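Local coordinates for protein acetylene hydratase (Pelobacter acetylenicus, PDB 2E7Z) that catalyses the non-redox hydration of acetylene to acetaldehyde, using a tungsten bis(molybdopterin guanine dinucleotide) cofactor and a [4Fe-4S] cluster, at residues Lys64-Gly67 with Gln73-Glu76; Ser79-Leu84 with Ala499-Leu504; Gly140-Val145 with Gly151-Ala156. All coordinates share one frame; numbering follows the deposited sequence. Where two conformers were deposited one is given.

How the interactions relate
Interactions 1 and 2 lie on the same side of the molecule, their centres about 20 Å apart, and adjoin in sequence: the second strand of the hairpin in interaction 1 runs into the helix 80-98 that opens interaction 2. Interaction 1 is a surface contact built on backbone hydrogen bonds, with an amide over an indole. Interaction 2, partly buried, brings together two segments 415 residues apart in sequence, one at the start of helix 80-98 and one at the end of helix 491-501, through one arginine that is both paired with acid and packed on a leucine. Interaction 3 is the deep one, its centre about 12 Å from the centre of the chain; all its touching residues are buried and they meet by van der Waals contact alone, nearer the tungsten.

Interaction 1 (Lys64-Gly67 with Gln73-Glu76); sequences KNVG and QRWE
A beta hairpin at the surface brings K64 and N65 against E76 and W75 as antiparallel neighbours. K64 and E76 form the hydrogen-bonded pair: K64 N gives a nearly straight bond to E76 O (2.9 Å, 177° at the hydrogen), and E76 N returns one to K64 O. N65 and W75, the non-hydrogen-bonded pair, put their side chains on the other face of the sheet. There the amide of N65 stands steeply on the indole, the planes 75° apart, with ND2 3.6 Å from W75 CZ2, over one ring face toward the rim. The same ND2 donates to E72 O, while N65 OD1 accepts from G67 N at 2.9 Å, an Asx turn that starts the bend. In the ring plane, W75 NE1 reaches Q73 OE1 (2.9 Å), which helps hold the indole's rotation. A leucine in place of this tryptophan would probably leave Q73 OE1 without that donor and the N65 amide without a flat surface beneath it. Past the paired residues, V66 N bonds to R74 O, and the extended R74 side chain crosses V66 at about a right angle, its NH1 hydrogen-bonding V66 O at 3.0 Å. The arrangement is that of a hairpin forming the edge of a mixed sheet, with strand 75-77 outermost.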
loop_
_atom_site.group_PDB
_atom_site.type_symbol
_atom_site.label_atom_id
_atom_site.label_comp_id
_atom_site.label_asym_id
_atom_site.label_seq_id
_atom_site.Cartn_x
_atom_site.Cartn_y
_atom_site.Cartn_z
ATOM N N LYS A 64 -1.207 5.307 29.353
ATOM C CA LYS A 64 -2.549 4.834 29.591
ATOM C C LYS A 64 -3.514 6.008 29.599
ATOM O O LYS A 64 -3.257 7.055 30.217
ATOM C CB LYS A 64 -2.600 4.132 30.949
ATOM C CG LYS A 64 -3.980 3.685 31.348
ATOM C CD LYS A 64 -3.998 2.914 32.644
ATOM C CE LYS A 64 -5.415 2.508 32.969
ATOM N NZ LYS A 64 -5.475 1.706 34.211
ATOM N N ASN A 65 -4.629 5.866 28.917
ATOM C CA ASN A 65 -5.638 6.894 28.987
ATOM C C ASN A 65 -6.384 6.762 30.299
ATOM O O ASN A 65 -6.930 5.698 30.621
ATOM C CB ASN A 65 -6.595 6.771 27.803
ATOM C CG ASN A 65 -7.451 7.975 27.674
ATOM O OD1 ASN A 65 -8.316 8.221 28.524
ATOM N ND2 ASN A 65 -7.188 8.787 26.650
ATOM N N VAL A 66 -6.360 7.843 31.077
ATOM C CA VAL A 66 -7.033 7.870 32.369
ATOM C C VAL A 66 -8.178 8.866 32.370
ATOM O O VAL A 66 -8.580 9.364 33.422
ATOM C CB VAL A 66 -6.012 8.117 33.538
ATOM C CG1 VAL A 66 -5.090 6.886 33.662
ATOM C CG2 VAL A 66 -5.227 9.411 33.322
ATOM N N GLY A 67 -8.672 9.188 31.183
ATOM C CA GLY A 67 -9.877 10.008 31.051
ATOM C C GLY A 67 -11.117 9.157 31.261
ATOM O O GLY A 67 -11.036 7.939 31.509
ATOM N N GLN A 73 -7.998 13.706 26.130
ATOM C CA GLN A 73 -6.543 13.683 26.195
ATOM C C GLN A 73 -6.057 13.772 27.641
ATOM O O GLN A 73 -5.573 14.824 28.100
ATOM C CB GLN A 73 -5.952 14.791 25.318
ATOM C CG GLN A 73 -6.375 14.615 23.847
ATOM C CD GLN A 73 -6.007 13.238 23.297
ATOM O OE1 GLN A 73 -4.823 12.920 23.172
ATOM N NE2 GLN A 73 -7.016 12.406 22.990
ATOM N N ARG A 74 -6.255 12.678 28.370
ATOM C CA ARG A 74 -5.810 12.610 29.760
ATOM C C ARG A 74 -4.993 11.338 29.872
ATOM O O ARG A 74 -5.546 10.234 29.859
ATOM C CB ARG A 74 -6.988 12.564 30.723
ATOM C CG ARG A 74 -6.631 13.131 32.094
ATOM C CD ARG A 74 -7.840 13.067 32.983
ATOM N NE ARG A 74 -7.461 13.515 34.322
ATOM C CZ ARG A 74 -7.251 12.724 35.375
ATOM N NH1 ARG A 74 -7.410 11.407 35.287
ATOM N NH2 ARG A 74 -6.896 13.260 36.544
ATOM N N TRP A 75 -3.680 11.510 29.908
ATOM C CA TRP A 75 -2.731 10.407 29.747
ATOM C C TRP A 75 -1.824 10.303 30.971
ATOM O O TRP A 75 -1.441 11.344 31.549
ATOM C CB TRP A 75 -1.877 10.674 28.507
ATOM C CG TRP A 75 -2.652 10.682 27.226
ATOM C CD1 TRP A 75 -3.056 11.757 26.505
ATOM C CD2 TRP A 75 -3.145 9.525 26.530
ATOM N NE1 TRP A 75 -3.759 11.347 25.385
ATOM C CE2 TRP A 75 -3.833 9.978 25.377
ATOM C CE3 TRP A 75 -3.064 8.148 26.765
ATOM C CZ2 TRP A 75 -4.424 9.086 24.440
ATOM C CZ3 TRP A 75 -3.670 7.261 25.832
ATOM C CH2 TRP A 75 -4.333 7.750 24.714
ATOM N N GLU A 76 -1.516 9.067 31.376
ATOM C CA GLU A 76 -0.516 8.847 32.430
ATOM C C GLU A 76 0.481 7.794 32.000
ATOM O O GLU A 76 0.099 6.714 31.503
ATOM C CB GLU A 76 -1.178 8.428 33.739
ATOM C CG GLU A 76 -0.189 8.304 34.882
ATOM C CD GLU A 76 -0.843 8.073 36.229
ATOM O OE1 GLU A 76 -1.670 8.915 36.662
ATOM O OE2 GLU A 76 -0.486 7.071 36.873
#

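Interaction 2 (Ser79-Leu84 with Ala499-Leu504); sequences SWDQAL and AVRMGL
R501 NH2 meets D81 OD1 at 2.8 Å, the salt bridge that ties the end of helix 491-501 to the first turn of helix 80-98, whose N-cap is S79. The carboxylate oxygen comes to the edge of the guanidinium, near its plane, although the two flat groups are turned 68° from each other, so one oxygen makes the contact. D81 swings its CG anti to the backbone N (chi1 -173°), which carries the acid toward the arginine. One face of the guanidinium lies on L84: L84 CB sits over its centre, 3.4 Å from R501 CZ, and L84 CD1 approaches R501 NH1 at 4.0 Å. The extended arginine chain also passes the carbonyl of this leucine, where R501 CD lies 3.4 Å from L84 O. Arginine suits the place because its long arm reaches from one helix to the other and its head is flat enough to pack on leucine while its edge seeks acids. Two more take it up, D85 at NE and E497 at NH1. With three carboxylates around one cation, the guanidinium is probably held firmly in its orientation, and its positive charge would help these neighbouring acids remain ionised.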
loop_
_atom_site.group_PDB
_atom_site.type_symbol
_atom_site.label_atom_id
_atom_site.label_comp_id
_atom_site.label_asym_id
_atom_site.label_seq_id
_atom_site.Cartn_x
_atom_site.Cartn_y
_atom_site.Cartn_z
ATOM N N SER A 79 4.225 1.422 32.947
ATOM C CA SER A 79 5.283 0.506 32.516
ATOM C C SER A 79 4.782 -0.357 31.377
ATOM O O SER A 79 3.581 -0.549 31.244
ATOM C CB SER A 79 5.691 -0.415 33.678
ATOM O OG SER A 79 4.612 -1.244 34.101
ATOM N N TRP A 80 5.700 -0.890 30.572
ATOM C CA TRP A 80 5.321 -1.942 29.602
ATOM C C TRP A 80 4.628 -3.125 30.295
ATOM O O TRP A 80 3.617 -3.636 29.828
ATOM C CB TRP A 80 6.549 -2.436 28.845
ATOM C CG TRP A 80 6.859 -1.639 27.624
ATOM C CD1 TRP A 80 7.721 -0.576 27.530
ATOM C CD2 TRP A 80 6.266 -1.801 26.323
ATOM N NE1 TRP A 80 7.717 -0.082 26.223
ATOM C CE2 TRP A 80 6.834 -0.822 25.473
ATOM C CE3 TRP A 80 5.330 -2.687 25.797
ATOM C CZ2 TRP A 80 6.511 -0.724 24.122
ATOM C CZ3 TRP A 80 4.998 -2.584 24.432
ATOM C CH2 TRP A 80 5.584 -1.617 23.621
ATOM N N ASP A 81 5.180 -3.541 31.440
ATOM C CA ASP A 81 4.649 -4.693 32.142
ATOM C C ASP A 81 3.182 -4.476 32.548
ATOM O O ASP A 81 2.328 -5.354 32.345
ATOM C CB ASP A 81 5.524 -4.975 33.385
ATOM C CG ASP A 81 5.152 -6.264 34.106
ATOM O OD1 ASP A 81 5.121 -7.318 33.440
ATOM O OD2 ASP A 81 4.919 -6.229 35.348
ATOM N N GLN A 82 2.892 -3.301 33.120
ATOM C CA GLN A 82 1.535 -3.007 33.546
ATOM C C GLN A 82 0.599 -2.812 32.348
ATOM O O GLN A 82 -0.540 -3.296 32.352
ATOM C CB GLN A 82 1.493 -1.792 34.459
ATOM C CG GLN A 82 0.113 -1.556 35.060
ATOM C CD GLN A 82 -0.327 -2.660 36.037
ATOM O OE1 GLN A 82 0.497 -3.376 36.624
ATOM N NE2 GLN A 82 -1.636 -2.781 36.228
ATOM N N ALA A 83 1.091 -2.122 31.315
ATOM C CA ALA A 83 0.287 -1.938 30.106
ATOM C C ALA A 83 -0.097 -3.281 29.510
ATOM O O ALA A 83 -1.247 -3.500 29.207
ATOM C CB ALA A 83 1.048 -1.101 29.074
ATOM N N LEU A 84 0.868 -4.182 29.397
ATOM C CA LEU A 84 0.610 -5.488 28.814
ATOM C C LEU A 84 -0.334 -6.312 29.698
ATOM O O LEU A 84 -1.203 -7.021 29.189
ATOM C CB LEU A 84 1.936 -6.214 28.590
ATOM C CG LEU A 84 2.853 -5.618 27.518
ATOM C CD1 LEU A 84 4.329 -5.881 27.870
ATOM C CD2 LEU A 84 2.498 -6.176 26.175
ATOM N N ALA A 499 1.261 -12.470 23.777
ATOM C CA ALA A 499 1.032 -13.897 23.541
ATOM C C ALA A 499 1.231 -14.690 24.817
ATOM O O ALA A 499 0.427 -15.561 25.139
ATOM C CB ALA A 499 1.969 -14.383 22.476
ATOM N N VAL A 500 2.298 -14.405 25.556
ATOM C CA VAL A 500 2.535 -15.118 26.813
ATOM C C VAL A 500 1.355 -14.940 27.773
ATOM O O VAL A 500 0.845 -15.918 28.337
ATOM C CB VAL A 500 3.874 -14.688 27.450
ATOM C CG1 VAL A 500 4.013 -15.231 28.878
ATOM C CG2 VAL A 500 5.062 -15.125 26.568
ATOM N N ARG A 501 0.874 -13.708 27.905
ATOM C CA ARG A 501 -0.247 -13.427 28.810
ATOM C C ARG A 501 -1.560 -14.035 28.360
ATOM O O ARG A 501 -2.444 -14.268 29.175
ATOM C CB ARG A 501 -0.399 -11.922 29.024
ATOM C CG ARG A 501 0.764 -11.295 29.789
ATOM C CD ARG A 501 0.752 -9.777 29.628
ATOM N NE ARG A 501 1.670 -9.079 30.522
ATOM C CZ ARG A 501 2.986 -8.985 30.335
ATOM N NH1 ARG A 501 3.576 -9.553 29.266
ATOM N NH2 ARG A 501 3.708 -8.312 31.213
ATOM N N MET A 502 -1.687 -14.278 27.067
ATOM C CA MET A 502 -2.880 -14.910 26.506
ATOM C C MET A 502 -2.794 -16.434 26.527
ATOM O O MET A 502 -3.687 -17.101 26.009
ATOM C CB MET A 502 -3.136 -14.404 25.064
ATOM C CG MET A 502 -3.364 -12.862 24.975
ATOM S SD MET A 502 -4.706 -12.226 26.025
ATOM C CE MET A 502 -6.165 -12.854 25.137
ATOM N N GLY A 503 -1.709 -16.972 27.086
ATOM C CA GLY A 503 -1.537 -18.419 27.259
ATOM C C GLY A 503 -0.850 -19.155 26.113
ATOM O O GLY A 503 -0.910 -20.390 26.018
ATOM N N LEU A 504 -0.200 -18.395 25.233
ATOM C CA LEU A 504 0.362 -18.926 24.006
ATOM C C LEU A 504 1.899 -19.039 23.996
ATOM O O LEU A 504 2.495 -19.193 22.923
ATOM C CB LEU A 504 -0.088 -18.058 22.823
ATOM C CG LEU A 504 -1.598 -17.899 22.648
ATOM C CD1 LEU A 504 -1.850 -16.861 21.584
ATOM C CD2 LEU A 504 -2.256 -19.249 22.275
#

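Interaction 3 (Gly140-Val145 with Gly151-Ala156); sequences GNTAGV and GSYSFA
The backbones of helix 140-150 and the segment leading into strand 154-156 come closest at A143 and Y153, whose CA atoms are 4.8 Å apart. This is a helix-turn-strand unit: the helix ends, G151 takes a positive phi of 82° that a residue without a side chain adopts easily, and the chain doubles back along the helix it has just left before pairing with strand 322-324 as a two-stranded antiparallel sheet. Y153 sits on the return path and turns toward the helix. Its CG lies anti to the backbone N (chi1 176°), which stretches the ring along the helix side from A143 to T142. At the near end, Y153 CB meets A143 CB at 3.9 Å. Further out, Y153 CD1 passes A143 CA, also at 3.9 Å, and CE1 reaches T142. Alanine suits this approach because its methyl is small enough to let the two backbones come so near, while the ring supplies a broad apolar surface for the helix. The threonine is two-sided: CG2 and CB turn to the tyrosine, while OG1 is hydrogen-bonded to D295, so a buried hydroxyl has a partner and its methyl can still pack. H146, from the next helical turn, meets the Y153 ring with the planes at about 35° and accepts from S154 N through ND1. W290 touches both T142 and Y153 from a loop. The helix follows closely on C138, the tungsten ligand, and the side chain of T142 is about 9 Å from the metal, so the contact belongs to the packing around the active-site region. Beyond CD1, Y153 CE1 lies 4.0 Å from both T142 CB and T142 CG2.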
loop_
_atom_site.group_PDB
_atom_site.type_symbol
_atom_site.label_atom_id
_atom_site.label_comp_id
_atom_site.label_asym_id
_atom_site.label_seq_id
_atom_site.Cartn_x
_atom_site.Cartn_y
_atom_site.Cartn_z
ATOM N N GLY A 140 -1.262 -4.739 -1.665
ATOM C CA GLY A 140 -1.942 -5.946 -1.150
ATOM C C GLY A 140 -3.088 -6.429 -2.035
ATOM O O GLY A 140 -3.179 -7.616 -2.359
ATOM N N ASN A 141 -3.953 -5.497 -2.439
ATOM C CA ASN A 141 -4.990 -5.838 -3.422
ATOM C C ASN A 141 -4.339 -6.305 -4.730
ATOM O O ASN A 141 -4.769 -7.312 -5.331
ATOM C CB ASN A 141 -5.880 -4.612 -3.669
ATOM C CG ASN A 141 -5.132 -3.504 -4.334
ATOM O OD1 ASN A 141 -4.213 -2.940 -3.745
ATOM N ND2 ASN A 141 -5.456 -3.231 -5.608
ATOM N N THR A 142 -3.299 -5.595 -5.158
ATOM C CA THR A 142 -2.672 -5.894 -6.454
ATOM C C THR A 142 -2.171 -7.315 -6.452
ATOM O O THR A 142 -2.318 -8.039 -7.424
ATOM C CB THR A 142 -1.459 -4.971 -6.706
ATOM O OG1 THR A 142 -1.643 -3.692 -6.080
ATOM C CG2 THR A 142 -1.232 -4.806 -8.207
ATOM N N ALA A 143 -1.550 -7.731 -5.358
ATOM C CA ALA A 143 -1.058 -9.091 -5.263
ATOM C C ALA A 143 -2.182 -10.113 -5.420
ATOM O O ALA A 143 -1.988 -11.125 -6.079
ATOM C CB ALA A 143 -0.286 -9.303 -3.943
ATOM N N GLY A 144 -3.362 -9.847 -4.852
ATOM C CA GLY A 144 -4.509 -10.750 -5.068
ATOM C C GLY A 144 -4.866 -10.906 -6.546
ATOM O O GLY A 144 -5.095 -12.021 -7.033
ATOM N N VAL A 145 -4.910 -9.782 -7.257
ATOM C CA VAL A 145 -5.235 -9.799 -8.684
ATOM C C VAL A 145 -4.140 -10.529 -9.476
ATOM O O VAL A 145 -4.426 -11.344 -10.357
ATOM C CB VAL A 145 -5.489 -8.400 -9.248
ATOM C CG1 VAL A 145 -5.811 -8.490 -10.746
ATOM C CG2 VAL A 145 -6.662 -7.721 -8.533
ATOM N N GLY A 151 -0.560 -16.354 -10.271
ATOM C CA GLY A 151 -0.133 -17.089 -9.087
ATOM C C GLY A 151 0.768 -16.396 -8.073
ATOM O O GLY A 151 1.022 -16.937 -6.996
ATOM N N SER A 152 1.264 -15.225 -8.442
ATOM C CA SER A 152 2.252 -14.505 -7.642
ATOM C C SER A 152 2.419 -13.103 -8.199
ATOM O O SER A 152 2.388 -12.904 -9.430
ATOM C CB SER A 152 3.589 -15.241 -7.724
ATOM O OG SER A 152 4.529 -14.689 -6.823
ATOM N N TYR A 153 2.614 -12.144 -7.296
ATOM C CA TYR A 153 2.822 -10.743 -7.624
ATOM C C TYR A 153 4.135 -10.552 -8.383
ATOM O O TYR A 153 5.160 -11.139 -8.017
ATOM C CB TYR A 153 2.767 -9.933 -6.321
ATOM C CG TYR A 153 3.041 -8.460 -6.425
ATOM C CD1 TYR A 153 2.083 -7.563 -6.927
ATOM C CD2 TYR A 153 4.265 -7.943 -5.992
ATOM C CE1 TYR A 153 2.367 -6.187 -6.980
ATOM C CE2 TYR A 153 4.552 -6.591 -6.049
ATOM C CZ TYR A 153 3.611 -5.709 -6.535
ATOM O OH TYR A 153 3.926 -4.375 -6.567
ATOM N N SER A 154 4.098 -9.769 -9.466
ATOM C CA SER A 154 5.276 -9.623 -10.317
ATOM C C SER A 154 6.054 -8.354 -9.996
ATOM O O SER A 154 5.521 -7.407 -9.371
ATOM C CB SER A 154 4.911 -9.688 -11.812
ATOM O OG SER A 154 4.257 -8.510 -12.252
ATOM N N PHE A 155 7.319 -8.366 -10.436
ATOM C CA PHE A 155 8.271 -7.293 -10.223
ATOM C C PHE A 155 8.918 -6.916 -11.544
ATOM O O PHE A 155 9.529 -7.763 -12.199
ATOM C CB PHE A 155 9.350 -7.729 -9.226
ATOM C CG PHE A 155 8.791 -8.070 -7.881
ATOM C CD1 PHE A 155 8.716 -7.096 -6.891
ATOM C CD2 PHE A 155 8.304 -9.345 -7.614
ATOM C CE1 PHE A 155 8.158 -7.395 -5.639
ATOM C CE2 PHE A 155 7.745 -9.653 -6.375
ATOM C CZ PHE A 155 7.669 -8.670 -5.391
ATOM N N ALA A 156 8.853 -5.633 -11.890
ATOM C CA ALA A 156 9.460 -5.114 -13.122
ATOM C C ALA A 156 10.943 -4.714 -12.970
ATOM O O ALA A 156 11.342 -4.112 -11.970
ATOM C CB ALA A 156 8.641 -3.955 -13.654
#